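Local coordinates for protein winged BEAN albumin 1 (Psophocarpus tetragonolobus, PDB 1WBA) that serves as a 2S storage protein of the seed and belongs to the Kunitz-type family of leguminous protease inhibitors, at residues Val22-Gly27 with Val166-Arg171; Asp31-Gly36 with Ser49-Met54; Ala56-Ser61 with Asn81-Pro86; Gly101-Leu106 with Arg155-Tyr160. All blocks are in the same frame, centred on the assembly; numbering follows the deposited sequence.

Interaction 1: Val22-Gly27 with Val166-Arg171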
loop_
_atom_site.group_PDB
_atom_site.type_symbol
_atom_site.label_atom_id
_atom_site.label_comp_id
_atom_site.label_asym_id
_atom_site.label_seq_id
_atom_site.Cartn_x
_atom_site.Cartn_y
_atom_site.Cartn_z
ATOM N N VAL A 22 8.507 3.146 2.739
ATOM C CA VAL A 22 9.216 4.308 2.206
ATOM C C VAL A 22 9.704 4.025 0.782
ATOM O O VAL A 22 10.208 2.938 0.492
ATOM C CB VAL A 22 10.415 4.683 3.127
ATOM C CG1 VAL A 22 11.382 5.607 2.418
ATOM C CG2 VAL A 22 9.903 5.365 4.395
ATOM N N SER A 23 9.511 4.990 -0.109
ATOM C CA SER A 23 9.945 4.863 -1.483
ATOM C C SER A 23 11.488 4.782 -1.496
ATOM O O SER A 23 12.190 5.611 -0.895
ATOM C CB SER A 23 9.425 6.064 -2.275
ATOM O OG SER A 23 10.065 6.199 -3.516
ATOM N N PHE A 24 12.000 3.751 -2.153
ATOM C CA PHE A 24 13.424 3.499 -2.253
ATOM C C PHE A 24 14.237 4.625 -2.905
ATOM O O PHE A 24 15.197 5.124 -2.324
ATOM C CB PHE A 24 13.634 2.188 -3.019
ATOM C CG PHE A 24 15.067 1.886 -3.326
ATOM C CD1 PHE A 24 16.033 1.929 -2.318
ATOM C CD2 PHE A 24 15.456 1.559 -4.618
ATOM C CE1 PHE A 24 17.374 1.658 -2.592
ATOM C CE2 PHE A 24 16.801 1.281 -4.906
ATOM C CZ PHE A 24 17.761 1.331 -3.885
ATOM N N SER A 25 13.849 5.038 -4.101
ATOM C CA SER A 25 14.599 6.061 -4.802
ATOM C C SER A 25 14.654 7.447 -4.176
ATOM O O SER A 25 15.660 8.133 -4.328
ATOM C CB SER A 25 14.112 6.174 -6.235
ATOM O OG SER A 25 12.741 6.505 -6.245
ATOM N N ASP A 26 13.609 7.874 -3.468
ATOM C CA ASP A 26 13.637 9.212 -2.893
ATOM C C ASP A 26 13.324 9.382 -1.420
ATOM O O ASP A 26 13.318 10.502 -0.925
ATOM C CB ASP A 26 12.749 10.158 -3.701
ATOM C CG ASP A 26 11.279 9.742 -3.716
ATOM O OD1 ASP A 26 10.828 8.941 -2.873
ATOM O OD2 ASP A 26 10.575 10.230 -4.606
ATOM N N GLY A 27 12.985 8.300 -0.737
ATOM C CA GLY A 27 12.691 8.403 0.679
ATOM C C GLY A 27 11.316 8.920 1.082
ATOM O O GLY A 27 11.061 9.112 2.275
ATOM N N VAL A 166 8.902 1.114 -6.048
ATOM C CA VAL A 166 9.796 0.252 -5.283
ATOM C C VAL A 166 9.941 0.869 -3.897
ATOM O O VAL A 166 10.270 2.053 -3.752
ATOM C CB VAL A 166 11.196 0.076 -5.966
ATOM C CG1 VAL A 166 12.110 -0.804 -5.106
ATOM C CG2 VAL A 166 11.030 -0.545 -7.336
ATOM N N VAL A 167 9.759 0.045 -2.876
ATOM C CA VAL A 167 9.803 0.517 -1.503
ATOM C C VAL A 167 10.674 -0.346 -0.593
ATOM O O VAL A 167 11.148 -1.417 -0.986
ATOM C CB VAL A 167 8.358 0.521 -0.897
ATOM C CG1 VAL A 167 7.429 1.367 -1.746
ATOM C CG2 VAL A 167 7.805 -0.909 -0.821
ATOM N N LYS A 168 10.853 0.152 0.623
ATOM C CA LYS A 168 11.566 -0.515 1.690
ATOM C C LYS A 168 10.633 -0.424 2.892
ATOM O O LYS A 168 9.850 0.517 2.996
ATOM C CB LYS A 168 12.872 0.208 2.021
ATOM C CG LYS A 168 14.086 -0.256 1.250
ATOM C CD LYS A 168 15.309 0.491 1.745
ATOM C CE LYS A 168 16.584 -0.118 1.216
ATOM N NZ LYS A 168 16.740 -1.505 1.724
ATOM N N PHE A 169 10.693 -1.408 3.783
ATOM C CA PHE A 169 9.865 -1.419 4.984
ATOM C C PHE A 169 10.735 -1.125 6.197
ATOM O O PHE A 169 11.681 -1.853 6.476
ATOM C CB PHE A 169 9.179 -2.786 5.171
ATOM C CG PHE A 169 8.264 -3.169 4.035
ATOM C CD1 PHE A 169 6.951 -2.700 3.996
ATOM C CD2 PHE A 169 8.719 -3.974 2.995
ATOM C CE1 PHE A 169 6.103 -3.017 2.924
ATOM C CE2 PHE A 169 7.882 -4.296 1.926
ATOM C CZ PHE A 169 6.568 -3.813 1.894
ATOM N N HIS A 170 10.437 -0.039 6.901
ATOM C CA HIS A 170 11.197 0.319 8.095
ATOM C C HIS A 170 10.430 -0.093 9.327
ATOM O O HIS A 170 9.254 0.254 9.479
ATOM C CB HIS A 170 11.491 1.814 8.119
ATOM C CG HIS A 170 12.477 2.229 7.071
ATOM N ND1 HIS A 170 12.126 2.424 5.756
ATOM C CD2 HIS A 170 13.818 2.400 7.135
ATOM C CE1 HIS A 170 13.208 2.697 5.045
ATOM N NE2 HIS A 170 14.248 2.688 5.860
ATOM N N ARG A 171 11.067 -0.886 10.177
ATOM C CA ARG A 171 10.400 -1.352 11.379
ATOM C C ARG A 171 10.033 -0.123 12.206
ATOM O O ARG A 171 10.845 0.795 12.361
ATOM C CB ARG A 171 11.299 -2.317 12.167
ATOM C CG ARG A 171 10.587 -3.033 13.303
HETATM O O HOH W 1 11.285 4.058 -5.269
#

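Interaction 2: Asp31-Gly36 with Ser49-Met54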
loop_
_atom_site.group_PDB
_atom_site.type_symbol
_atom_site.label_atom_id
_atom_site.label_comp_id
_atom_site.label_asym_id
_atom_site.label_seq_id
_atom_site.Cartn_x
_atom_site.Cartn_y
_atom_site.Cartn_z
ATOM N N ASP A 31 1.058 8.934 2.552
ATOM C CA ASP A 31 0.293 10.050 3.106
ATOM C C ASP A 31 -1.179 9.885 2.694
ATOM O O ASP A 31 -1.507 9.036 1.851
ATOM C CB ASP A 31 0.881 11.325 2.496
ATOM C CG ASP A 31 0.515 12.592 3.232
ATOM O OD1 ASP A 31 -0.316 12.613 4.165
ATOM O OD2 ASP A 31 1.110 13.606 2.844
ATOM N N VAL A 32 -2.065 10.642 3.338
ATOM C CA VAL A 32 -3.484 10.606 3.021
ATOM C C VAL A 32 -3.886 12.076 2.869
ATOM O O VAL A 32 -3.710 12.876 3.788
ATOM C CB VAL A 32 -4.322 9.927 4.130
ATOM C CG1 VAL A 32 -5.767 9.849 3.697
ATOM C CG2 VAL A 32 -3.819 8.522 4.401
ATOM N N VAL A 33 -4.351 12.434 1.676
ATOM C CA VAL A 33 -4.753 13.805 1.353
ATOM C C VAL A 33 -6.015 13.772 0.502
ATOM O O VAL A 33 -6.467 12.714 0.073
ATOM C CB VAL A 33 -3.659 14.576 0.528
ATOM C CG1 VAL A 33 -2.362 14.679 1.301
ATOM C CG2 VAL A 33 -3.396 13.904 -0.824
ATOM N N ALA A 34 -6.613 14.936 0.296
ATOM C CA ALA A 34 -7.793 15.024 -0.543
ATOM C C ALA A 34 -7.262 15.262 -1.950
ATOM O O ALA A 34 -6.290 16.001 -2.132
ATOM C CB ALA A 34 -8.640 16.183 -0.121
ATOM N N THR A 35 -7.808 14.549 -2.925
ATOM C CA THR A 35 -7.429 14.754 -4.315
ATOM C C THR A 35 -8.736 15.063 -5.048
ATOM O O THR A 35 -9.818 14.800 -4.525
ATOM C CB THR A 35 -6.769 13.494 -4.972
ATOM O OG1 THR A 35 -7.674 12.380 -4.943
ATOM C CG2 THR A 35 -5.476 13.144 -4.294
ATOM N N GLY A 36 -8.644 15.636 -6.241
ATOM C CA GLY A 36 -9.844 15.918 -7.001
ATOM C C GLY A 36 -10.845 16.790 -6.275
ATOM O O GLY A 36 -10.502 17.878 -5.826
ATOM N N SER A 49 3.720 10.795 -0.345
ATOM C CA SER A 49 3.787 12.153 0.169
ATOM C C SER A 49 4.677 13.144 -0.550
ATOM O O SER A 49 5.817 12.845 -0.921
ATOM C CB SER A 49 4.166 12.153 1.647
ATOM O OG SER A 49 3.902 13.422 2.245
ATOM N N THR A 50 4.134 14.349 -0.696
ATOM C CA THR A 50 4.862 15.457 -1.280
ATOM C C THR A 50 5.044 16.491 -0.164
ATOM O O THR A 50 5.433 17.624 -0.419
ATOM C CB THR A 50 4.100 16.075 -2.496
ATOM O OG1 THR A 50 2.756 16.385 -2.120
ATOM C CG2 THR A 50 4.065 15.093 -3.655
ATOM N N ARG A 51 4.789 16.104 1.085
ATOM C CA ARG A 51 4.937 17.049 2.197
ATOM C C ARG A 51 5.653 16.466 3.411
ATOM O O ARG A 51 5.418 16.878 4.545
ATOM C CB ARG A 51 3.574 17.591 2.619
ATOM C CG ARG A 51 2.617 16.530 3.128
ATOM C CD ARG A 51 1.239 17.106 3.452
ATOM N NE ARG A 51 0.337 16.057 3.914
ATOM C CZ ARG A 51 -0.676 16.222 4.754
ATOM N NH1 ARG A 51 -0.960 17.426 5.254
ATOM N NH2 ARG A 51 -1.379 15.159 5.124
ATOM N N ASN A 52 6.523 15.496 3.158
ATOM C CA ASN A 52 7.302 14.841 4.209
ATOM C C ASN A 52 6.528 14.072 5.275
ATOM O O ASN A 52 7.001 13.933 6.406
ATOM C CB ASN A 52 8.256 15.834 4.876
ATOM C CG ASN A 52 9.157 16.520 3.880
ATOM O OD1 ASN A 52 9.859 15.866 3.107
ATOM N ND2 ASN A 52 9.099 17.847 3.844
ATOM N N ILE A 53 5.355 13.558 4.923
ATOM C CA ILE A 53 4.579 12.755 5.868
ATOM C C ILE A 53 4.874 11.291 5.532
ATOM O O ILE A 53 5.049 10.949 4.369
ATOM C CB ILE A 53 3.040 12.958 5.716
ATOM C CG1 ILE A 53 2.612 14.354 6.163
ATOM C CG2 ILE A 53 2.292 11.916 6.526
ATOM C CD1 ILE A 53 2.820 14.606 7.608
ATOM N N MET A 54 4.970 10.441 6.545
ATOM C CA MET A 54 5.200 9.021 6.314
ATOM C C MET A 54 4.476 8.228 7.373
ATOM O O MET A 54 5.019 7.960 8.452
ATOM C CB MET A 54 6.694 8.656 6.248
ATOM C CG MET A 54 7.632 9.426 7.145
ATOM S SD MET A 54 9.356 8.966 6.798
ATOM C CE MET A 54 9.739 9.964 5.352
HETATM O O HOH W 2 1.255 14.479 0.176
#

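Interaction 3: Ala56-Ser61 with Asn81-Pro86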
loop_
_atom_site.group_PDB
_atom_site.type_symbol
_atom_site.label_atom_id
_atom_site.label_comp_id
_atom_site.label_asym_id
_atom_site.label_seq_id
_atom_site.Cartn_x
_atom_site.Cartn_y
_atom_site.Cartn_z
ATOM N N ALA A 56 2.743 5.135 9.354
ATOM C CA ALA A 56 3.075 3.739 9.609
ATOM C C ALA A 56 1.832 2.912 9.320
ATOM O O ALA A 56 0.706 3.385 9.495
ATOM C CB ALA A 56 3.490 3.556 11.055
ATOM N N THR A 57 2.042 1.670 8.898
ATOM C CA THR A 57 0.962 0.754 8.582
ATOM C C THR A 57 1.196 -0.629 9.199
ATOM O O THR A 57 2.345 -1.063 9.365
ATOM C CB THR A 57 0.865 0.515 7.046
ATOM O OG1 THR A 57 2.175 0.255 6.522
ATOM C CG2 THR A 57 0.289 1.721 6.326
ATOM N N SER A 58 0.117 -1.292 9.599
ATOM C CA SER A 58 0.224 -2.671 10.081
ATOM C C SER A 58 0.047 -3.499 8.816
ATOM O O SER A 58 -0.772 -3.146 7.936
ATOM C CB SER A 58 -0.904 -3.020 11.042
ATOM O OG SER A 58 -0.876 -2.139 12.139
ATOM N N ILE A 59 0.823 -4.571 8.709
ATOM C CA ILE A 59 0.763 -5.460 7.558
ATOM C C ILE A 59 0.409 -6.836 8.130
ATOM O O ILE A 59 1.151 -7.390 8.950
ATOM C CB ILE A 59 2.116 -5.468 6.805
ATOM C CG1 ILE A 59 2.462 -4.035 6.376
ATOM C CG2 ILE A 59 2.044 -6.399 5.602
ATOM C CD1 ILE A 59 3.785 -3.877 5.728
ATOM N N SER A 60 -0.762 -7.342 7.750
ATOM C CA SER A 60 -1.276 -8.612 8.270
ATOM C C SER A 60 -1.719 -9.589 7.203
ATOM O O SER A 60 -2.163 -9.188 6.130
ATOM C CB SER A 60 -2.500 -8.332 9.159
ATOM O OG SER A 60 -2.210 -7.326 10.114
ATOM N N SER A 61 -1.639 -10.879 7.512
ATOM C CA SER A 61 -2.106 -11.867 6.569
ATOM C C SER A 61 -3.631 -11.690 6.490
ATOM O O SER A 61 -4.304 -11.394 7.488
ATOM C CB SER A 61 -1.752 -13.288 7.031
ATOM O OG SER A 61 -2.210 -13.532 8.342
ATOM N N ASN A 81 -3.330 -1.635 6.901
ATOM C CA ASN A 81 -4.100 -0.568 7.523
ATOM C C ASN A 81 -3.203 0.434 8.226
ATOM O O ASN A 81 -2.104 0.091 8.661
ATOM C CB ASN A 81 -5.155 -1.135 8.481
ATOM C CG ASN A 81 -4.556 -1.727 9.759
ATOM O OD1 ASN A 81 -4.250 -1.002 10.701
ATOM N ND2 ASN A 81 -4.425 -3.046 9.806
ATOM N N PHE A 82 -3.629 1.695 8.290
ATOM C CA PHE A 82 -2.827 2.710 8.973
ATOM C C PHE A 82 -2.799 2.404 10.471
ATOM O O PHE A 82 -3.816 2.063 11.066
ATOM C CB PHE A 82 -3.353 4.112 8.672
ATOM C CG PHE A 82 -3.078 4.553 7.273
ATOM C CD1 PHE A 82 -1.796 4.916 6.897
ATOM C CD2 PHE A 82 -4.094 4.560 6.314
ATOM C CE1 PHE A 82 -1.505 5.280 5.579
ATOM C CE2 PHE A 82 -3.821 4.920 4.991
ATOM C CZ PHE A 82 -2.523 5.280 4.619
ATOM N N ALA A 83 -1.629 2.539 11.067
ATOM C CA ALA A 83 -1.450 2.190 12.464
ATOM C C ALA A 83 -1.523 3.336 13.435
ATOM O O ALA A 83 -1.724 3.135 14.628
ATOM C CB ALA A 83 -0.122 1.454 12.626
ATOM N N THR A 84 -1.372 4.545 12.940
ATOM C CA THR A 84 -1.393 5.685 13.823
ATOM C C THR A 84 -2.438 6.741 13.473
ATOM O O THR A 84 -3.126 6.673 12.443
ATOM C CB THR A 84 -0.030 6.372 13.807
ATOM O OG1 THR A 84 0.166 6.999 12.536
ATOM C CG2 THR A 84 1.079 5.349 14.020
ATOM N N ASP A 85 -2.580 7.702 14.376
ATOM C CA ASP A 85 -3.478 8.815 14.150
ATOM C C ASP A 85 -2.802 9.562 13.009
ATOM O O ASP A 85 -1.573 9.509 12.875
ATOM C CB ASP A 85 -3.544 9.707 15.391
ATOM C CG ASP A 85 -4.188 9.013 16.580
ATOM O OD1 ASP A 85 -5.241 8.359 16.428
ATOM O OD2 ASP A 85 -3.635 9.138 17.686
ATOM N N PRO A 86 -3.569 10.330 12.221
ATOM C CA PRO A 86 -5.011 10.565 12.307
ATOM C C PRO A 86 -5.917 9.509 11.668
ATOM O O PRO A 86 -7.138 9.640 11.711
ATOM C CB PRO A 86 -5.154 11.907 11.606
ATOM C CG PRO A 86 -4.145 11.802 10.519
ATOM C CD PRO A 86 -2.956 11.193 11.198
HETATM O O HOH W 3 -0.642 5.566 10.410
HETATM O O HOH W 4 2.702 6.882 11.536
#

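Interaction 4: Gly101-Leu106 with Arg155-Tyr160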
loop_
_atom_site.group_PDB
_atom_site.type_symbol
_atom_site.label_atom_id
_atom_site.label_comp_id
_atom_site.label_asym_id
_atom_site.label_seq_id
_atom_site.Cartn_x
_atom_site.Cartn_y
_atom_site.Cartn_z
ATOM N N GLY A 101 -9.667 5.552 -12.879
ATOM C CA GLY A 101 -9.266 4.159 -12.900
ATOM C C GLY A 101 -9.124 3.673 -11.469
ATOM O O GLY A 101 -9.511 4.382 -10.536
ATOM N N GLN A 102 -8.557 2.478 -11.298
ATOM C CA GLN A 102 -8.354 1.898 -9.968
ATOM C C GLN A 102 -7.217 2.594 -9.228
ATOM O O GLN A 102 -6.104 2.715 -9.753
ATOM C CB GLN A 102 -8.095 0.392 -10.072
ATOM C CG GLN A 102 -9.214 -0.323 -10.805
ATOM C CD GLN A 102 -9.145 -1.840 -10.744
ATOM O OE1 GLN A 102 -10.048 -2.515 -11.221
ATOM N NE2 GLN A 102 -8.098 -2.378 -10.139
ATOM N N GLN A 103 -7.529 3.091 -8.033
ATOM C CA GLN A 103 -6.575 3.827 -7.208
ATOM C C GLN A 103 -6.817 3.489 -5.766
ATOM O O GLN A 103 -7.894 2.993 -5.414
ATOM C CB GLN A 103 -6.791 5.327 -7.358
ATOM C CG GLN A 103 -7.074 5.768 -8.750
ATOM C CD GLN A 103 -7.084 7.261 -8.875
ATOM O OE1 GLN A 103 -7.691 7.962 -8.067
ATOM N NE2 GLN A 103 -6.388 7.769 -9.887
ATOM N N LEU A 104 -5.846 3.811 -4.919
ATOM C CA LEU A 104 -5.978 3.528 -3.491
ATOM C C LEU A 104 -6.724 4.620 -2.725
ATOM O O LEU A 104 -6.397 5.803 -2.816
ATOM C CB LEU A 104 -4.615 3.277 -2.833
ATOM C CG LEU A 104 -3.722 2.172 -3.398
ATOM C CD1 LEU A 104 -2.662 1.829 -2.371
ATOM C CD2 LEU A 104 -4.524 0.954 -3.716
ATOM N N LYS A 105 -7.724 4.202 -1.960
ATOM C CA LYS A 105 -8.528 5.111 -1.165
ATOM C C LYS A 105 -8.735 4.485 0.204
ATOM O O LYS A 105 -8.574 3.266 0.379
ATOM C CB LYS A 105 -9.915 5.293 -1.800
ATOM C CG LYS A 105 -9.944 5.857 -3.225
ATOM C CD LYS A 105 -9.617 7.343 -3.233
ATOM C CE LYS A 105 -10.107 8.005 -4.530
ATOM N NZ LYS A 105 -9.647 9.425 -4.585
ATOM N N LEU A 106 -9.092 5.310 1.180
ATOM C CA LEU A 106 -9.399 4.787 2.506
ATOM C C LEU A 106 -10.683 3.969 2.296
ATOM O O LEU A 106 -11.580 4.386 1.554
ATOM C CB LEU A 106 -9.653 5.921 3.500
ATOM C CG LEU A 106 -8.435 6.762 3.896
ATOM C CD1 LEU A 106 -8.811 7.628 5.079
ATOM C CD2 LEU A 106 -7.252 5.874 4.248
ATOM N N ARG A 155 -0.732 10.126 -6.673
ATOM C CA ARG A 155 -1.687 9.076 -6.364
ATOM C C ARG A 155 -1.130 7.677 -6.608
ATOM O O ARG A 155 -0.332 7.465 -7.522
ATOM C CB ARG A 155 -2.948 9.256 -7.203
ATOM C CG ARG A 155 -3.607 10.625 -7.089
ATOM C CD ARG A 155 -4.962 10.562 -7.731
ATOM N NE ARG A 155 -5.569 11.870 -7.938
ATOM C CZ ARG A 155 -6.821 12.037 -8.350
ATOM N NH1 ARG A 155 -7.579 10.970 -8.568
ATOM N NH2 ARG A 155 -7.292 13.252 -8.611
ATOM N N LEU A 156 -1.521 6.739 -5.751
ATOM C CA LEU A 156 -1.106 5.349 -5.890
ATOM C C LEU A 156 -2.192 4.702 -6.733
ATOM O O LEU A 156 -3.351 4.633 -6.322
ATOM C CB LEU A 156 -1.001 4.677 -4.520
ATOM C CG LEU A 156 0.160 5.129 -3.625
ATOM C CD1 LEU A 156 0.240 4.256 -2.409
ATOM C CD2 LEU A 156 1.448 5.025 -4.352
ATOM N N VAL A 157 -1.826 4.306 -7.946
ATOM C CA VAL A 157 -2.768 3.695 -8.873
ATOM C C VAL A 157 -2.469 2.212 -9.120
ATOM O O VAL A 157 -1.337 1.745 -8.947
ATOM C CB VAL A 157 -2.834 4.464 -10.204
ATOM C CG1 VAL A 157 -3.186 5.922 -9.936
ATOM C CG2 VAL A 157 -1.524 4.375 -10.949
ATOM N N VAL A 158 -3.495 1.478 -9.528
ATOM C CA VAL A 158 -3.362 0.052 -9.769
ATOM C C VAL A 158 -3.643 -0.302 -11.227
ATOM O O VAL A 158 -4.726 -0.025 -11.745
ATOM C CB VAL A 158 -4.345 -0.744 -8.853
ATOM C CG1 VAL A 158 -4.206 -2.250 -9.058
ATOM C CG2 VAL A 158 -4.101 -0.403 -7.395
ATOM N N SER A 159 -2.657 -0.882 -11.898
ATOM C CA SER A 159 -2.844 -1.320 -13.267
ATOM C C SER A 159 -1.743 -2.285 -13.673
ATOM O O SER A 159 -0.682 -2.352 -13.038
ATOM C CB SER A 159 -2.929 -0.140 -14.248
ATOM O OG SER A 159 -1.660 0.316 -14.655
ATOM N N TYR A 160 -2.041 -3.079 -14.697
ATOM C CA TYR A 160 -1.096 -4.053 -15.246
ATOM C C TYR A 160 0.130 -3.326 -15.782
ATOM O O TYR A 160 1.249 -3.822 -15.723
ATOM C CB TYR A 160 -1.745 -4.796 -16.427
ATOM C CG TYR A 160 -2.880 -5.726 -16.073
ATOM C CD1 TYR A 160 -2.756 -6.645 -15.031
ATOM C CD2 TYR A 160 -4.069 -5.718 -16.810
ATOM C CE1 TYR A 160 -3.775 -7.530 -14.727
ATOM C CE2 TYR A 160 -5.100 -6.611 -16.517
ATOM C CZ TYR A 160 -4.942 -7.513 -15.470
ATOM O OH TYR A 160 -5.949 -8.400 -15.155
#

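Interaction 1: Val22-Gly27 with Val166-Arg171
Val-22 and Lys-168 face each other as an antiparallel hydrogen-bonded pair, joining the first and last strands of the beta-trefoil fold of the Kunitz family. Val-22 N gives its hydrogen to Lys-168 O at 3.0 Å, and Lys-168 N returns one to Val-22 O at 2.9 Å. The next rung is a non-hydrogen-bonded pair, Ser-23 with Val-167, after which Phe-24 N closes an almost straight bond (170°) on Val-166 O. Beyond it, Phe-24 CB rests 4.0 Å from Val-166 CG1, the two side chains running side by side, while ring atom CD1 of Phe-24 comes within 4.1 Å of Lys-168 CE at a slant. At the other end His-170 ND1 lies 3.9 Å from Val-22 CB. With its OG turned anti to the backbone N (chi1 165°), Ser-23 reaches the loop that follows, bonding to Asp-26 OD1 from above the carboxylate plane, and it also accepts from a water that donates to Val-166 O. With an alanine here, the Asp-26 carboxylate would probably lose its hydroxyl donor and that water one acceptor. Asp-26 OD2 is paired with Lys-48, and Gly-27 N closes the turn on Ser-23 O at 2.8 Å.

Interaction 2: Asp31-Gly36 with Ser49-Met54
The guanidinium of Arg-51 presents its edge to the carboxylate of Asp-31, the two planes only 9° apart, while Val-33 CG1 lies over one guanidinium face, 4.0 Å from Arg-51 NH2. The grip is a side-on, two-pronged salt bridge: Arg-51 NE bonds to Asp-31 OD2 at 2.8 Å and NH2 to OD1 at 2.9 Å, each meeting a syn lone pair. Ser-49 OG adds a third bond, 2.9 Å to Asp-31 OD2 from above the carboxylate plane, and a water donates to the same oxygen. OD1 also accepts from Val-32 N on the anti side but well out of the carboxylate plane, and Ile-53 CB packs 3.5 Å from Asp-31 OD2. A chi1 of -163°, CG anti to N, turns this buried acid from strand to loop. An asparagine in its place would probably leave the Arg-51 charge without its mate and put an NH2 group against one of these donors. Ser-49 OG accepts from Ile-53 N and from Arg-51 N at 3.1 Å, the latter making an ST turn, so a strand-borne carboxylate and a serine hydroxyl brace the irregular loop between strands 45-48 and 56-61 of this beta-trefoil.

Interaction 3: Ala56-Ser61 with Asn81-Pro86
Thr-57 leans on Phe-82 across a non-hydrogen-bonded antiparallel pair whose side chains splay apart. Its CB passes 3.4 Å from Asn-81 O; from there the methyl CG2 of Thr-57, anti to the carbonyl carbon, continues to Phe-82 CD1 at 3.9 Å, meeting it at a slant. The hydroxyl OG1, set between backbone N and carbonyl carbon (chi1 47°), bonds to Tyr-19 O on the adjacent strand 17-23. One residue along, Ser-58 and Asn-81 form a hydrogen-bonded pair: Ser-58 N to Asn-81 O at 2.8 Å, and Asn-81 N to Ser-58 O at 3.1 Å. The side chains of Ser-58 and Asn-81 share a face of the sheet; just beyond the strand, Ala-83 CB lies 3.7 Å from Ser-58 OG. Ala-83 N still reaches Ala-56 O at 2.9 Å, nearly straight. A water extends this closure, donating to Ala-56 O and accepting from Thr-84 N, and a second accepts from Ala-56 N and lies 2.7 Å from Thr-84 OG1. On the opposite side of the sheet from Ser-58, Phe-82 packs against Ile-30, Val-32 and Trp-92. The arrangement is an antiparallel strand pair of the beta-trefoil, with an aromatic residue directed into its interior.

Interaction 4: Gly101-Leu106 with Arg155-Tyr160
Leu-104 lays its two methyls over two residues of the facing strand: CD1 meets Leu-156 CD1 at 3.8 Å, the side chains crossing at a slant, and CD2 meets Val-158 CG2 at 3.9 Å, there nearly at right angles. Leu-104 CG also sits 3.9 Å from Leu-156 CB, and Ile-46 and Trp-92 pack on this apolar group from neighbouring strands. Between the backbones, Leu-104 N bonds to Leu-156 O at 3.0 Å, and Val-158 N bonds to Gln-102 O at 2.9 Å. Gln-103 and Val-157 make the single bridge between them. The strand axes are 125° apart, so the two chains diverge quickly from this point, consistent with a junction between separate sheets of the beta-trefoil rather than a long paired edge. The Gln-103 chain, extended beyond CG, runs alongside Val-157, whose CG1 lies 3.7 Å from Gln-103 NE2. Gln-103 OE1 then accepts from Arg-155 NH1 at 3.1 Å, on a lone pair in the carbonyl plane and close to the guanidinium plane, although the bond is bent (145°) and the amide and guanidinium planes stand 73° apart. The main charge partner of Arg-155 is Asp-149, bonded through NE, and Lys-105 has its own in Glu-38. The chemistry thus divides: leucine and valine methyls seal one side of the bridge, while on the other a neutral amide oxygen takes up one N-H of a buried arginine, so that its charge is probably balanced mainly by Asp-149, with a long, weak pair to Asp-100.

How the interactions relate
From the N terminus, strand 17-23 enters interaction 1, which closes only when the chain returns as strand 166-171, so interactions 2, 3 and 4 all fall within its span. Those three follow in series: interaction 2 closes a short loop, interaction 3 a somewhat longer one, and interaction 4 a span of 48 residues; none cross. Contacts between them knit the interior of the trefoil. Gly-27 meets Met-54 where interactions 1 and 2 adjoin, Phe-169 meets Ile-59 between interactions 1 and 3, Val-32 touches both Phe-82 and Leu-106, and Phe-82 in turn reaches Leu-106, joining interactions 2, 3 and 4. Thr-35 also packs on Arg-155. Interactions 1 and 4 do not touch.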